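Local coordinates for uncharacterized protein (Bacteroides eggerthii DSM 20697, PDB 4ECO) that is of unknown function but carries leucine-rich repeats and, as repeat proteins of this kind often do, probably binds other proteins, at residues L86-G90 against F91-G95. Sequence-based numbering, arbitrary orientation.
Sequences LSLEG and FGASG
The backbone N of Phe91 donates to Leu88 O just after the chain leaves strand 83-87. This bond, 3.1 Å between Phe91 N and Leu88 O, closes a type II beta turn from Leu88 to Phe91. The N-H points well at the oxygen (162°), though the donor is tilted 30° from the carbonyl plane. The side chain has CG beside the backbone N and anti to the carbonyl carbon (chi1 -80°). That torsion lays the ring back along the turn, where the ring edge meets Ser87 O, 3.6 Å from Phe91 CE2. Leu88 O has a second partner: a water donates to it at 2.7 Å and accepts from Ala93 N. Leu88 CD1 also lies against Ala93 CB, an apolar contact across the same loop.

Further out, Trp47 stacks on the Phe91 ring and Trp60 meets it nearly at right angles. An alanine in place of Phe91 would probably cost Trp47 and Trp60 their contacts with this ring and open a gap beside the turn. Ser87 OG accepts from Glu89 N, an ST turn, and donates to Glu89 OE1 at 2.9 Å. The Ser114 hydroxyl and Leu123 N hydrogen-bond to Glu89 OE2, and Phe124 N to OE1.

Gly90 N bonds to Glu117, a residue of the sodium site. The two donors on Leu88 O are consistent with a firmly held turn, and several donors satisfy the buried carboxylate.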
# COMPACT_ATOMS: atom_id res chain seq x y z
N LEU A 86 9.61 -14.12 23.08
CA LEU A 86 10.38 -15.17 22.42
C LEU A 86 10.18 -15.08 20.92
O LEU A 86 9.05 -15.20 20.43
CB LEU A 86 9.97 -16.56 22.98
CG LEU A 86 10.31 -17.84 22.20
CD1 LEU A 86 11.76 -17.91 21.86
CD2 LEU A 86 9.97 -19.07 23.00
N SER A 87 11.29 -14.87 20.19
CA SER A 87 11.23 -14.76 18.74
C SER A 87 12.23 -15.70 18.07
O SER A 87 13.43 -15.67 18.37
CB SER A 87 11.49 -13.33 18.29
OG SER A 87 11.48 -13.24 16.88
N LEU A 88 11.74 -16.53 17.15
CA LEU A 88 12.60 -17.43 16.41
C LEU A 88 12.97 -16.84 15.08
O LEU A 88 13.63 -17.52 14.28
CB LEU A 88 11.91 -18.77 16.18
CG LEU A 88 11.49 -19.58 17.38
CD1 LEU A 88 10.72 -20.77 16.92
CD2 LEU A 88 12.68 -19.93 18.27
N GLU A 89 12.52 -15.59 14.82
CA GLU A 89 12.76 -14.89 13.55
C GLU A 89 14.23 -14.99 13.10
O GLU A 89 15.13 -14.73 13.90
CB GLU A 89 12.39 -13.41 13.67
CG GLU A 89 10.91 -13.08 13.57
CD GLU A 89 10.67 -11.62 13.84
OE1 GLU A 89 11.12 -11.12 14.91
OE2 GLU A 89 10.06 -10.95 12.97
N GLY A 90 14.42 -15.43 11.85
CA GLY A 90 15.72 -15.55 11.19
C GLY A 90 16.64 -16.68 11.60
O GLY A 90 17.70 -16.86 10.99
N PHE A 91 16.25 -17.48 12.60
CA PHE A 91 17.11 -18.55 13.09
C PHE A 91 17.12 -19.77 12.19
O PHE A 91 18.11 -20.51 12.18
CB PHE A 91 16.70 -18.97 14.52
CG PHE A 91 17.22 -18.06 15.60
CD1 PHE A 91 18.58 -17.81 15.74
CD2 PHE A 91 16.34 -17.47 16.51
CE1 PHE A 91 19.05 -16.98 16.76
CE2 PHE A 91 16.82 -16.65 17.54
CZ PHE A 91 18.17 -16.41 17.66
N GLY A 92 16.04 -19.98 11.45
CA GLY A 92 15.94 -21.13 10.57
C GLY A 92 15.68 -22.40 11.34
O GLY A 92 16.24 -23.45 11.02
N ALA A 93 14.81 -22.30 12.36
CA ALA A 93 14.37 -23.39 13.23
C ALA A 93 13.72 -24.52 12.41
O ALA A 93 13.08 -24.25 11.39
CB ALA A 93 13.40 -22.85 14.26
N SER A 94 13.96 -25.78 12.82
CA SER A 94 13.48 -26.95 12.10
C SER A 94 13.04 -27.99 13.08
O SER A 94 13.88 -28.52 13.83
CB SER A 94 14.58 -27.50 11.20
OG SER A 94 14.25 -28.77 10.65
N GLY A 95 11.75 -28.32 13.05
CA GLY A 95 11.18 -29.32 13.94
C GLY A 95 9.78 -29.04 14.39
O GLY A 95 9.01 -28.36 13.70
O HOH W 1 13.33 -19.68 12.76